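Local coordinates for protein dTDP-4-dehydrorhamnose reductase (Sulfolobus tokodaii, PDB 2GGS) that binds NADPH on a Rossmann fold and probably reduces dTDP-4-dehydrorhamnose to dTDP-rhamnose, at residues Glu50-Ile53 with Ile54-Pro58; Val70-Cys73 with Glu74-Glu78; Lys79-Ile83 with Asn84-Val88; Ile105-Asp108 with Tyr109-Asp112. One frame throughout, in Å; residues are numbered along the deposited sequence.

Interaction 1. Residues Glu50-Ile53 with Ile54-Pro58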
loop_
_atom_site.group_PDB
_atom_site.type_symbol
_atom_site.label_atom_id
_atom_site.label_comp_id
_atom_site.label_asym_id
_atom_site.label_seq_id
_atom_site.Cartn_x
_atom_site.Cartn_y
_atom_site.Cartn_z
ATOM N N GLU A 50 -11.801 -1.922 18.428
ATOM C CA GLU A 50 -12.982 -2.743 18.292
ATOM C C GLU A 50 -14.272 -1.972 18.627
ATOM O O GLU A 50 -15.278 -2.093 17.931
ATOM C CB GLU A 50 -12.872 -4.034 19.112
ATOM C CG GLU A 50 -11.699 -4.935 18.690
ATOM C CD GLU A 50 -11.756 -6.354 19.278
ATOM O OE1 GLU A 50 -12.842 -6.941 19.410
ATOM O OE2 GLU A 50 -10.701 -6.877 19.635
ATOM N N ASP A 51 -14.227 -1.165 19.684
ATOM C CA ASP A 51 -15.374 -0.353 20.083
ATOM C C ASP A 51 -15.747 0.623 18.979
ATOM O O ASP A 51 -16.915 0.814 18.682
ATOM C CB ASP A 51 -15.053 0.477 21.333
ATOM C CG ASP A 51 -16.282 1.222 21.843
ATOM O OD1 ASP A 51 -17.301 0.561 22.110
ATOM O OD2 ASP A 51 -16.233 2.457 21.917
ATOM N N PHE A 52 -14.738 1.197 18.341
ATOM C CA PHE A 52 -14.956 2.209 17.297
ATOM C C PHE A 52 -15.689 1.574 16.130
ATOM O O PHE A 52 -16.674 2.136 15.609
ATOM C CB PHE A 52 -13.610 2.803 16.862
ATOM C CG PHE A 52 -13.740 3.929 15.896
ATOM C CD1 PHE A 52 -13.965 5.232 16.341
ATOM C CD2 PHE A 52 -13.713 3.682 14.532
ATOM C CE1 PHE A 52 -14.101 6.283 15.420
ATOM C CE2 PHE A 52 -13.887 4.729 13.619
ATOM C CZ PHE A 52 -14.076 6.006 14.052
ATOM N N ILE A 53 -15.240 0.370 15.750
ATOM C CA ILE A 53 -15.833 -0.323 14.624
ATOM C C ILE A 53 -17.279 -0.684 14.916
ATOM O O ILE A 53 -18.157 -0.467 14.081
ATOM C CB ILE A 53 -14.982 -1.569 14.246
ATOM C CG1 ILE A 53 -13.680 -1.103 13.561
ATOM C CG2 ILE A 53 -15.761 -2.527 13.320
ATOM C CD1 ILE A 53 -12.598 -2.175 13.424
ATOM N N ILE A 54 -17.506 -1.227 16.114
ATOM C CA ILE A 54 -18.833 -1.681 16.507
ATOM C C ILE A 54 -19.806 -0.498 16.644
ATOM O O ILE A 54 -20.982 -0.625 16.281
ATOM C CB ILE A 54 -18.773 -2.588 17.762
ATOM C CG1 ILE A 54 -17.996 -3.873 17.416
ATOM C CG2 ILE A 54 -20.199 -2.938 18.275
ATOM C CD1 ILE A 54 -17.470 -4.638 18.582
ATOM N N LYS A 55 -19.305 0.637 17.140
ATOM C CA LYS A 55 -20.112 1.864 17.248
ATOM C C LYS A 55 -20.422 2.515 15.884
ATOM O O LYS A 55 -21.570 2.876 15.623
ATOM C CB LYS A 55 -19.476 2.885 18.221
ATOM C CG LYS A 55 -19.400 2.418 19.687
ATOM C CD LYS A 55 -20.806 2.219 20.315
ATOM C CE LYS A 55 -20.762 1.377 21.612
ATOM N NZ LYS A 55 -19.810 1.924 22.614
ATOM N N LYS A 56 -19.420 2.656 15.014
ATOM C CA LYS A 56 -19.601 3.381 13.750
ATOM C C LYS A 56 -20.306 2.566 12.690
ATOM O O LYS A 56 -20.866 3.134 11.737
ATOM C CB LYS A 56 -18.262 3.897 13.221
ATOM C CG LYS A 56 -17.524 4.864 14.151
ATOM C CD LYS A 56 -18.357 6.056 14.627
ATOM C CE LYS A 56 -17.496 6.951 15.522
ATOM N NZ LYS A 56 -18.242 8.072 16.179
ATOM N N ARG A 57 -20.285 1.228 12.837
ATOM C CA ARG A 57 -21.037 0.333 11.953
ATOM C C ARG A 57 -20.739 0.543 10.450
ATOM O O ARG A 57 -21.644 0.732 9.636
ATOM C CB ARG A 57 -22.552 0.430 12.245
ATOM C CG ARG A 57 -22.880 0.032 13.719
ATOM C CD ARG A 57 -24.380 -0.124 13.972
ATOM N NE ARG A 57 -25.062 -0.896 12.933
ATOM C CZ ARG A 57 -25.134 -2.221 12.934
ATOM N NH1 ARG A 57 -24.544 -2.908 13.895
ATOM N NH2 ARG A 57 -25.748 -2.874 11.938
ATOM N N PRO A 58 -19.455 0.493 10.074
ATOM C CA PRO A 58 -19.203 0.545 8.611
ATOM C C PRO A 58 -19.737 -0.667 7.874
ATOM O O PRO A 58 -19.632 -1.783 8.381
ATOM C CB PRO A 58 -17.667 0.634 8.532
ATOM C CG PRO A 58 -17.185 -0.082 9.814
ATOM C CD PRO A 58 -18.211 0.434 10.856
#
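Glu50 begins the C-terminal end of helix 46-56 and the turn out of it by taking the amide of Ile54 on its carbonyl oxygen, while CG1 of Ile54 lies against that same O at 3.3 Å. The carboxylate of Glu50 reaches across to helix 77-97, where OE2 meets His90 and Arg93. Asp51 next makes an i to i+4 salt bridge: its OD1 uses the syn lone pair to meet NZ of Lys55 at 2.9 Å. The lysine chain passes Asp51 O with its CG and, bent at chi2 and chi4, brings NZ back to the carboxylate. Phe52, with CG swung opposite its own amide nitrogen (chi1 -175°), offers a ring face to Lys56; CG of that lysine stands 3.7 Å from the ring centroid, a CH-pi contact, and its CE reaches CE1 of Phe52 at 3.5 Å. A serine in place of Phe52 would probably leave the aliphatic part of Lys56 without its platform and open a gap toward the sheet. Ile53 O accepts the last of these i to i+4 bonds, from Arg57 N at 3.0 Å, where Arg57 turns to positive phi. The helix packs on the Rossmann sheet: Phe52 touches strands 26-30 and 3-6, and Ile53 touches Leu4 of strand 3-6 and Ala94 of helix 77-97.

Interaction 2. Residues Val70-Cys73 with Glu74-Glu78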
loop_
_atom_site.group_PDB
_atom_site.type_symbol
_atom_site.label_atom_id
_atom_site.label_comp_id
_atom_site.label_asym_id
_atom_site.label_seq_id
_atom_site.Cartn_x
_atom_site.Cartn_y
_atom_site.Cartn_z
ATOM N N VAL A 70 10.295 0.819 5.770
ATOM C CA VAL A 70 10.884 -0.506 5.742
ATOM C C VAL A 70 12.055 -0.683 6.718
ATOM O O VAL A 70 12.157 -1.706 7.408
ATOM C CB VAL A 70 11.261 -0.909 4.295
ATOM C CG1 VAL A 70 11.992 -2.232 4.272
ATOM C CG2 VAL A 70 10.005 -0.909 3.432
ATOM N N ASP A 71 12.928 0.327 6.806
ATOM C CA ASP A 71 14.109 0.186 7.661
ATOM C C ASP A 71 13.747 0.286 9.124
ATOM O O ASP A 71 14.286 -0.454 9.941
ATOM C CB ASP A 71 15.165 1.206 7.276
ATOM C CG ASP A 71 15.653 0.984 5.875
ATOM O OD1 ASP A 71 16.216 -0.104 5.613
ATOM O OD2 ASP A 71 15.387 1.867 5.030
ATOM N N LYS A 72 12.787 1.150 9.424
ATOM C CA LYS A 72 12.253 1.250 10.776
ATOM C C LYS A 72 11.621 -0.070 11.209
ATOM O O LYS A 72 11.862 -0.528 12.323
ATOM C CB LYS A 72 11.253 2.380 10.878
ATOM C CG LYS A 72 11.958 3.721 11.043
ATOM C CD LYS A 72 11.005 4.849 11.431
ATOM C CE LYS A 72 11.768 6.177 11.509
ATOM N NZ LYS A 72 12.811 6.299 10.443
ATOM N N CYS A 73 10.864 -0.715 10.305
ATOM C CA CYS A 73 10.267 -2.027 10.636
ATOM C C CYS A 73 11.340 -3.072 11.000
ATOM O O CYS A 73 11.069 -3.981 11.788
ATOM C CB CYS A 73 9.387 -2.570 9.485
ATOM S SG CYS A 73 7.863 -1.732 9.211
ATOM N N GLU A 74 12.529 -2.972 10.402
ATOM C CA GLU A 74 13.570 -3.971 10.589
ATOM C C GLU A 74 14.158 -3.915 11.995
ATOM O O GLU A 74 14.539 -4.955 12.540
ATOM C CB GLU A 74 14.682 -3.805 9.533
ATOM C CG GLU A 74 15.595 -4.983 9.389
ATOM C CD GLU A 74 14.968 -6.147 8.602
ATOM O OE1 GLU A 74 13.827 -6.016 8.145
ATOM O OE2 GLU A 74 15.619 -7.195 8.442
ATOM N N ILE A 75 14.209 -2.709 12.556
ATOM C CA ILE A 75 14.718 -2.481 13.924
ATOM C C ILE A 75 13.595 -2.556 14.972
ATOM O O ILE A 75 13.756 -3.215 16.025
ATOM C CB ILE A 75 15.405 -1.105 14.081
ATOM C CG1 ILE A 75 16.342 -0.765 12.921
ATOM C CG2 ILE A 75 16.157 -1.026 15.419
ATOM C CD1 ILE A 75 16.304 0.749 12.546
ATOM N N GLU A 76 12.465 -1.905 14.699
ATOM C CA GLU A 76 11.391 -1.847 15.674
ATOM C C GLU A 76 10.337 -2.873 15.352
ATOM O O GLU A 76 9.163 -2.528 15.079
ATOM C CB GLU A 76 10.810 -0.452 15.762
ATOM C CG GLU A 76 11.888 0.586 16.014
ATOM C CD GLU A 76 11.417 1.916 15.615
ATOM O OE1 GLU A 76 10.234 2.191 15.874
ATOM O OE2 GLU A 76 12.210 2.685 15.018
ATOM N N LYS A 77 10.756 -4.133 15.456
ATOM C CA LYS A 77 9.905 -5.265 15.032
ATOM C C LYS A 77 8.639 -5.357 15.851
ATOM O O LYS A 77 7.562 -5.597 15.296
ATOM C CB LYS A 77 10.671 -6.595 15.021
ATOM C CG LYS A 77 11.923 -6.613 14.122
ATOM C CD LYS A 77 12.360 -8.059 13.799
ATOM C CE LYS A 77 13.551 -8.085 12.852
ATOM N NZ LYS A 77 14.751 -7.554 13.541
ATOM N N GLU A 78 8.738 -5.158 17.177
ATOM C CA GLU A 78 7.536 -5.166 18.023
ATOM C C GLU A 78 6.464 -4.162 17.564
ATOM O O GLU A 78 5.299 -4.510 17.466
ATOM C CB GLU A 78 7.885 -4.875 19.496
ATOM C CG GLU A 78 8.727 -5.944 20.161
ATOM C CD GLU A 78 10.230 -5.717 20.076
ATOM O OE1 GLU A 78 10.703 -4.822 19.309
ATOM O OE2 GLU A 78 10.940 -6.498 20.768
HETATM O O HOH W 1 11.729 -4.378 7.046
#
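Lys72 and Glu76 extend alongside each other where the short helix 70-75 ends and helix 77-97 begins, the junction between the two helices, with Glu76 at the N-cap position and at the centre of an inverse gamma turn. Their side chains meet loosely, CG of Lys72 lying 4.1 Å from OE2 of Glu76. The charged ends stay 5.9 Å apart, NZ of Lys72 to OE2 of Glu76, and the ammonium instead pairs with Asp69. The backbones hold more firmly: Glu76 N gives a nearly straight bond (169°) to Lys72 O, whereas the bonds that Glu74 N and Ile75 N give to the preceding turn are weak. Glu74 leaves in another direction. With CG opposite its amide nitrogen (chi1 -164°) and a bend at chi2, its carboxylate comes back along the helix, where a water donates to both Val70 O and Glu74 OE1; the latter oxygen also takes the amide of Tyr129. Asp71 OD1 is held by Arg244 and by the backbone amides of Ile241 and Ala242. Lys77, the first residue of the next helix, passes its CG 3.6 Å from Cys73 O. Its chain curls at chi4, and Lys77 NZ donates to Glu74 O at 2.8 Å.

Interaction 3. Residues Lys79-Ile83 with Asn84-Val88. With NDP (NADPH dihydro-nicotinamide-adenine-dinucleotide phosphate), chain C.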
loop_
_atom_site.group_PDB
_atom_site.type_symbol
_atom_site.label_atom_id
_atom_site.label_comp_id
_atom_site.label_asym_id
_atom_site.label_seq_id
_atom_site.Cartn_x
_atom_site.Cartn_y
_atom_site.Cartn_z
ATOM N N LYS A 79 6.878 -2.927 17.302
ATOM C CA LYS A 79 5.970 -1.890 16.818
ATOM C C LYS A 79 5.359 -2.290 15.461
ATOM O O LYS A 79 4.157 -2.134 15.267
ATOM C CB LYS A 79 6.703 -0.562 16.656
ATOM C CG LYS A 79 5.811 0.567 16.202
ATOM C CD LYS A 79 6.627 1.822 15.926
ATOM C CE LYS A 79 5.772 2.937 15.313
ATOM N NZ LYS A 79 6.602 4.187 15.132
ATOM N N ALA A 80 6.206 -2.759 14.549
ATOM C CA ALA A 80 5.715 -3.202 13.189
ATOM C C ALA A 80 4.687 -4.297 13.333
ATOM O O ALA A 80 3.604 -4.240 12.725
ATOM C CB ALA A 80 6.879 -3.666 12.338
ATOM N N TYR A 81 4.979 -5.294 14.167
ATOM C CA TYR A 81 4.004 -6.355 14.415
ATOM C C TYR A 81 2.627 -5.873 14.893
ATOM O O TYR A 81 1.582 -6.311 14.432
ATOM C CB TYR A 81 4.593 -7.423 15.378
ATOM C CG TYR A 81 3.648 -8.598 15.549
ATOM C CD1 TYR A 81 3.644 -9.651 14.621
ATOM C CD2 TYR A 81 2.748 -8.658 16.626
ATOM C CE1 TYR A 81 2.778 -10.742 14.765
ATOM C CE2 TYR A 81 1.882 -9.747 16.776
ATOM C CZ TYR A 81 1.909 -10.769 15.825
ATOM O OH TYR A 81 1.073 -11.821 15.962
ATOM N N LYS A 82 2.605 -4.977 15.858
ATOM C CA LYS A 82 1.366 -4.565 16.428
ATOM C C LYS A 82 0.449 -3.878 15.455
ATOM O O LYS A 82 -0.759 -4.083 15.530
ATOM C CB LYS A 82 1.625 -3.591 17.568
ATOM C CG LYS A 82 2.059 -4.321 18.813
ATOM C CD LYS A 82 1.457 -3.636 20.040
ATOM C CE LYS A 82 2.443 -2.670 20.690
ATOM N NZ LYS A 82 3.415 -3.407 21.571
ATOM N N ILE A 83 1.012 -3.058 14.575
ATOM C CA ILE A 83 0.158 -2.303 13.639
ATOM C C ILE A 83 -0.026 -3.098 12.341
ATOM O O ILE A 83 -1.140 -3.144 11.835
ATOM C CB ILE A 83 0.662 -0.850 13.374
ATOM C CG1 ILE A 83 -0.302 -0.024 12.495
ATOM C CG2 ILE A 83 2.087 -0.844 12.764
ATOM C CD1 ILE A 83 -1.760 -0.013 12.908
ATOM N N ASN A 84 1.057 -3.704 11.839
ATOM C CA ASN A 84 0.977 -4.361 10.520
ATOM C C ASN A 84 0.328 -5.718 10.568
ATOM O O ASN A 84 -0.220 -6.197 9.543
ATOM C CB ASN A 84 2.373 -4.501 9.933
ATOM C CG ASN A 84 2.933 -3.196 9.449
ATOM O OD1 ASN A 84 2.244 -2.167 9.381
ATOM N ND2 ASN A 84 4.200 -3.249 9.049
ATOM N N ALA A 85 0.358 -6.344 11.745
ATOM C CA ALA A 85 -0.213 -7.675 11.891
ATOM C C ALA A 85 -1.329 -7.711 12.944
ATOM O O ALA A 85 -2.500 -7.952 12.633
ATOM C CB ALA A 85 0.878 -8.716 12.191
ATOM N N GLU A 86 -0.995 -7.421 14.206
ATOM C CA GLU A 86 -1.965 -7.732 15.261
ATOM C C GLU A 86 -3.255 -6.892 15.161
ATOM O O GLU A 86 -4.309 -7.404 15.446
ATOM C CB GLU A 86 -1.318 -7.553 16.653
ATOM C CG GLU A 86 -2.079 -8.323 17.740
ATOM C CD GLU A 86 -1.286 -8.443 19.028
ATOM O OE1 GLU A 86 -0.240 -7.765 19.151
ATOM O OE2 GLU A 86 -1.737 -9.216 19.898
ATOM N N ALA A 87 -3.162 -5.632 14.738
ATOM C CA ALA A 87 -4.344 -4.766 14.603
ATOM C C ALA A 87 -5.347 -5.401 13.669
ATOM O O ALA A 87 -6.563 -5.260 13.861
ATOM C CB ALA A 87 -3.967 -3.352 14.127
ATOM N N VAL A 88 -4.817 -6.105 12.642
ATOM C CA VAL A 88 -5.684 -6.748 11.651
ATOM C C VAL A 88 -6.567 -7.797 12.319
ATOM O O VAL A 88 -7.737 -7.956 11.950
ATOM C CB VAL A 88 -4.884 -7.358 10.471
ATOM C CG1 VAL A 88 -5.867 -7.964 9.432
ATOM C CG2 VAL A 88 -4.025 -6.304 9.815
HETATM P PA NDP C . 1.372 5.732 4.337
HETATM O O1A NDP C . 2.663 5.561 5.022
HETATM O O2A NDP C . 1.287 6.955 3.503
HETATM O O5B NDP C . 0.163 5.746 5.354
HETATM C C5B NDP C . 0.188 4.941 6.519
HETATM C C4B NDP C . -1.132 5.185 7.202
HETATM O O4B NDP C . -1.213 4.280 8.307
HETATM C C3B NDP C . -1.303 6.612 7.698
HETATM O O3B NDP C . -2.623 7.015 7.446
HETATM C C2B NDP C . -1.078 6.439 9.205
HETATM O O2B NDP C . -1.811 7.418 9.878
HETATM C C1B NDP C . -1.676 5.053 9.403
HETATM N N9A NDP C . -1.208 4.448 10.654
HETATM C C8A NDP C . 0.048 4.000 10.934
HETATM N N7A NDP C . 0.060 3.536 12.216
HETATM C C5A NDP C . -1.174 3.698 12.723
HETATM C C6A NDP C . -1.727 3.417 13.978
HETATM N N6A NDP C . -0.935 2.968 14.992
HETATM N N1A NDP C . -3.042 3.744 14.163
HETATM C C2A NDP C . -3.845 4.309 13.180
HETATM N N3A NDP C . -3.288 4.596 11.956
HETATM C C4A NDP C . -1.984 4.296 11.754
HETATM O O3 NDP C . 1.186 4.330 3.543
HETATM P PN NDP C . 0.569 4.126 2.056
HETATM O O1N NDP C . -0.636 4.886 1.808
HETATM O O2N NDP C . 1.763 4.272 1.194
HETATM O O5D NDP C . 0.260 2.558 2.128
HETATM C C5D NDP C . -1.084 2.091 2.183
HETATM C C4D NDP C . -1.143 0.575 2.320
HETATM O O4D NDP C . -0.506 0.007 1.199
HETATM C C3D NDP C . -0.429 0.019 3.548
HETATM O O3D NDP C . -1.175 -1.117 3.897
HETATM C C2D NDP C . 0.926 -0.392 3.029
HETATM O O2D NDP C . 1.491 -1.398 3.852
HETATM C C1D NDP C . 0.514 -0.901 1.625
HETATM N N1N NDP C . 1.656 -0.867 0.704
HETATM C C2N NDP C . 2.388 0.287 0.637
HETATM C C3N NDP C . 3.359 0.477 -0.337
HETATM C C7N NDP C . 4.121 1.762 -0.358
HETATM O O7N NDP C . 5.257 1.863 -1.186
HETATM N N7N NDP C . 3.730 2.778 0.408
HETATM C C4N NDP C . 3.651 -0.608 -1.357
HETATM C C5N NDP C . 2.820 -1.857 -1.185
HETATM C C6N NDP C . 1.857 -1.916 -0.171
HETATM P P2B NDP C . -1.093 8.767 10.525
HETATM O O1X NDP C . -2.249 9.666 10.702
HETATM O O2X NDP C . -0.064 9.274 9.573
HETATM O O3X NDP C . -0.397 8.404 11.862
#
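Ile83 and Asn84 meet within helix 77-97, and the isoleucine carries the contact on to NADPH. From CB of Ile83 the two branches part: CG2 turns to the asparagine, 3.6 Å from Asn84 OD1, while CG1, placed opposite the amide nitrogen by chi1 of -175°, comes within 3.6 Å of N7A of the cofactor's adenine. CD1 at the tip meets C6A and the amino nitrogen N6A of the base and also touches CB of Ala87. A glycine here takes away both branches, and the adenine would probably lose its apolar backing and be freer to shift. Asn84 directs its amide elsewhere, OD1 accepting from Met67 N and ND2 bonding to Ser133 OG. On another side of the helix the Tyr81 ring receives CB of Ala85 over one face, a CH-pi contact at 4.1 Å to the centroid, and OE1 of Glu86 near its edge, 3.8 Å from CE2 of Tyr81. The backbone widens here into a pi-type turn: Tyr81 O accepts both Ala85 N and, in the straighter bond (167°), Glu86 N at 2.8 Å. The contact divides its chemistry accordingly: the hydrocarbon branches of Ile83 give the adenine shape and van der Waals contact without hydrogen bonds, and the buried amide of Asn84 is satisfied by the loop at Met67 and by helix 129-141.

Interaction 4. Residues Ile105-Asp108 with Tyr109-Asp112. With NDP (NADPH dihydro-nicotinamide-adenine-dinucleotide phosphate), chain C.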
loop_
_atom_site.group_PDB
_atom_site.type_symbol
_atom_site.label_atom_id
_atom_site.label_comp_id
_atom_site.label_asym_id
_atom_site.label_seq_id
_atom_site.Cartn_x
_atom_site.Cartn_y
_atom_site.Cartn_z
ATOM N N ILE A 105 -5.289 -4.115 2.738
ATOM C CA ILE A 105 -4.265 -3.790 1.740
ATOM C C ILE A 105 -2.935 -4.412 2.130
ATOM O O ILE A 105 -2.488 -4.305 3.277
ATOM C CB ILE A 105 -4.121 -2.256 1.547
ATOM C CG1 ILE A 105 -5.494 -1.576 1.297
ATOM C CG2 ILE A 105 -3.095 -1.979 0.404
ATOM C CD1 ILE A 105 -6.304 -2.123 0.111
ATOM N N SER A 106 -2.291 -5.100 1.179
ATOM C CA SER A 106 -1.030 -5.746 1.448
ATOM C C SER A 106 0.046 -5.346 0.422
ATOM O O SER A 106 -0.111 -4.357 -0.308
ATOM C CB SER A 106 -1.204 -7.269 1.568
ATOM O OG SER A 106 -0.032 -7.919 2.077
ATOM N N THR A 107 1.149 -6.084 0.424
ATOM C CA THR A 107 2.391 -5.620 -0.228
ATOM C C THR A 107 3.109 -6.705 -1.031
ATOM O O THR A 107 3.125 -7.880 -0.659
ATOM C CB THR A 107 3.372 -4.987 0.826
ATOM O OG1 THR A 107 4.589 -4.562 0.183
ATOM C CG2 THR A 107 3.701 -5.991 1.950
ATOM N N ASP A 108 3.779 -6.263 -2.100
ATOM C CA ASP A 108 4.693 -7.076 -2.872
ATOM C C ASP A 108 5.924 -7.545 -2.084
ATOM O O ASP A 108 6.557 -8.528 -2.451
ATOM C CB ASP A 108 5.098 -6.310 -4.160
ATOM C CG ASP A 108 5.839 -5.007 -3.893
ATOM O OD1 ASP A 108 5.606 -4.343 -2.847
ATOM O OD2 ASP A 108 6.654 -4.616 -4.765
ATOM N N TYR A 109 6.253 -6.853 -0.963
ATOM C CA TYR A 109 7.375 -7.282 -0.115
ATOM C C TYR A 109 7.070 -8.544 0.717
ATOM O O TYR A 109 7.919 -9.009 1.453
ATOM C CB TYR A 109 7.878 -6.133 0.803
ATOM C CG TYR A 109 8.705 -5.092 0.086
ATOM C CD1 TYR A 109 8.667 -4.978 -1.335
ATOM C CD2 TYR A 109 9.552 -4.234 0.793
ATOM C CE1 TYR A 109 9.440 -4.020 -2.003
ATOM C CE2 TYR A 109 10.324 -3.256 0.121
ATOM C CZ TYR A 109 10.256 -3.165 -1.272
ATOM O OH TYR A 109 10.994 -2.214 -1.967
ATOM N N VAL A 110 5.863 -9.101 0.610
ATOM C CA VAL A 110 5.688 -10.459 1.160
ATOM C C VAL A 110 6.432 -11.524 0.350
ATOM O O VAL A 110 6.564 -12.635 0.837
ATOM C CB VAL A 110 4.206 -10.915 1.328
ATOM C CG1 VAL A 110 3.377 -9.900 2.181
ATOM C CG2 VAL A 110 3.546 -11.211 -0.042
ATOM N N PHE A 111 6.885 -11.198 -0.872
ATOM C CA PHE A 111 7.627 -12.181 -1.721
ATOM C C PHE A 111 9.141 -12.015 -1.622
ATOM O O PHE A 111 9.624 -10.918 -1.304
ATOM C CB PHE A 111 7.165 -12.060 -3.179
ATOM C CG PHE A 111 5.699 -12.350 -3.363
ATOM C CD1 PHE A 111 5.227 -13.666 -3.296
ATOM C CD2 PHE A 111 4.784 -11.310 -3.589
ATOM C CE1 PHE A 111 3.851 -13.944 -3.435
ATOM C CE2 PHE A 111 3.417 -11.569 -3.779
ATOM C CZ PHE A 111 2.942 -12.888 -3.688
ATOM N N ASP A 112 9.884 -13.094 -1.918
ATOM C CA ASP A 112 11.331 -13.050 -1.684
ATOM C C ASP A 112 12.080 -12.324 -2.803
ATOM O O ASP A 112 13.226 -11.929 -2.631
ATOM C CB ASP A 112 11.943 -14.428 -1.346
ATOM C CG ASP A 112 11.792 -15.442 -2.440
ATOM O OD1 ASP A 112 11.663 -15.048 -3.606
ATOM O OD2 ASP A 112 11.891 -16.663 -2.123
HETATM P PA NDP C . 1.372 5.732 4.337
HETATM O O1A NDP C . 2.663 5.561 5.022
HETATM O O2A NDP C . 1.287 6.955 3.503
HETATM O O5B NDP C . 0.163 5.746 5.354
HETATM C C5B NDP C . 0.188 4.941 6.519
HETATM C C4B NDP C . -1.132 5.185 7.202
HETATM O O4B NDP C . -1.213 4.280 8.307
HETATM C C3B NDP C . -1.303 6.612 7.698
HETATM O O3B NDP C . -2.623 7.015 7.446
HETATM C C2B NDP C . -1.078 6.439 9.205
HETATM O O2B NDP C . -1.811 7.418 9.878
HETATM C C1B NDP C . -1.676 5.053 9.403
HETATM N N9A NDP C . -1.208 4.448 10.654
HETATM C C8A NDP C . 0.048 4.000 10.934
HETATM N N7A NDP C . 0.060 3.536 12.216
HETATM C C5A NDP C . -1.174 3.698 12.723
HETATM C C6A NDP C . -1.727 3.417 13.978
HETATM N N6A NDP C . -0.935 2.968 14.992
HETATM N N1A NDP C . -3.042 3.744 14.163
HETATM C C2A NDP C . -3.845 4.309 13.180
HETATM N N3A NDP C . -3.288 4.596 11.956
HETATM C C4A NDP C . -1.984 4.296 11.754
HETATM O O3 NDP C . 1.186 4.330 3.543
HETATM P PN NDP C . 0.569 4.126 2.056
HETATM O O1N NDP C . -0.636 4.886 1.808
HETATM O O2N NDP C . 1.763 4.272 1.194
HETATM O O5D NDP C . 0.260 2.558 2.128
HETATM C C5D NDP C . -1.084 2.091 2.183
HETATM C C4D NDP C . -1.143 0.575 2.320
HETATM O O4D NDP C . -0.506 0.007 1.199
HETATM C C3D NDP C . -0.429 0.019 3.548
HETATM O O3D NDP C . -1.175 -1.117 3.897
HETATM C C2D NDP C . 0.926 -0.392 3.029
HETATM O O2D NDP C . 1.491 -1.398 3.852
HETATM C C1D NDP C . 0.514 -0.901 1.625
HETATM N N1N NDP C . 1.656 -0.867 0.704
HETATM C C2N NDP C . 2.388 0.287 0.637
HETATM C C3N NDP C . 3.359 0.477 -0.337
HETATM C C7N NDP C . 4.121 1.762 -0.358
HETATM O O7N NDP C . 5.257 1.863 -1.186
HETATM N N7N NDP C . 3.730 2.778 0.408
HETATM C C4N NDP C . 3.651 -0.608 -1.357
HETATM C C5N NDP C . 2.820 -1.857 -1.185
HETATM C C6N NDP C . 1.857 -1.916 -0.171
HETATM P P2B NDP C . -1.093 8.767 10.525
HETATM O O1X NDP C . -2.249 9.666 10.702
HETATM O O2X NDP C . -0.064 9.274 9.573
HETATM O O3X NDP C . -0.397 8.404 11.862
#
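The Asp108 carboxylate is set beside the Tyr109 ring, their planes 33° apart, at the end of strand 101-107 in the Rossmann sheet. OD1 of Asp108 is 3.5 Å from CD1 of Tyr109, an oblique approach. The Phe111 ring has CG2 of Val110 over one face, offset toward its rim, and Asp108 O near its edge, 3.5 Å from CD2 of Phe111; this ring also stacks with Tyr118. Asp108 adopts chi1 of 62°, which sets CG between its own N and carbonyl carbon and leaves the carboxylate beside the tyrosine; OD2 is gripped by Ser248 and Ser152. After the strand the chain tightens into a 3-10 turn. Val110 N donates to Thr107 O and Phe111 N to Asp108 O, the latter at 3.1 Å, each donor standing well above the carbonyl plane. The side chains of Thr107 and Val110 pass in opposite senses, CG2 against CG1 at 3.9 Å. Upstream, the strand end lines the cofactor pocket: CG2 of Ile105 packs on the nicotinamide ribose, 3.4 Å from O4D, and Ser106 O lies 3.1 Å from C6N of the nicotinamide. Thr107 joins the pocket to the turn, its OG1 accepting Tyr109 N at 3.1 Å in a bond of 168° while also lying 3.5 Å from C5N of NADPH.

Interactions 3 and 4 touch opposite ends of one NADPH molecule: 79-88 meets the adenine and 105-112 the nicotinamide, with about 7 Å between their nearest protein atoms. Interaction 2 adjoins both. It leads directly into the helix of interaction 3, where Cys73 SG packs 3.8 Å from Ala80 CB, and Val70 CG2 lies 4.1 Å from Tyr109 CE2 of interaction 4; the Val70 side chain is about 7 Å from the cofactor. Interaction 1 lies on helix 46-56, which packs beside helix 77-97; its nearest atoms are about 7 Å from interaction 3 and about 16 Å from interaction 2, and the Phe52 side chain is about 10 Å from NADPH.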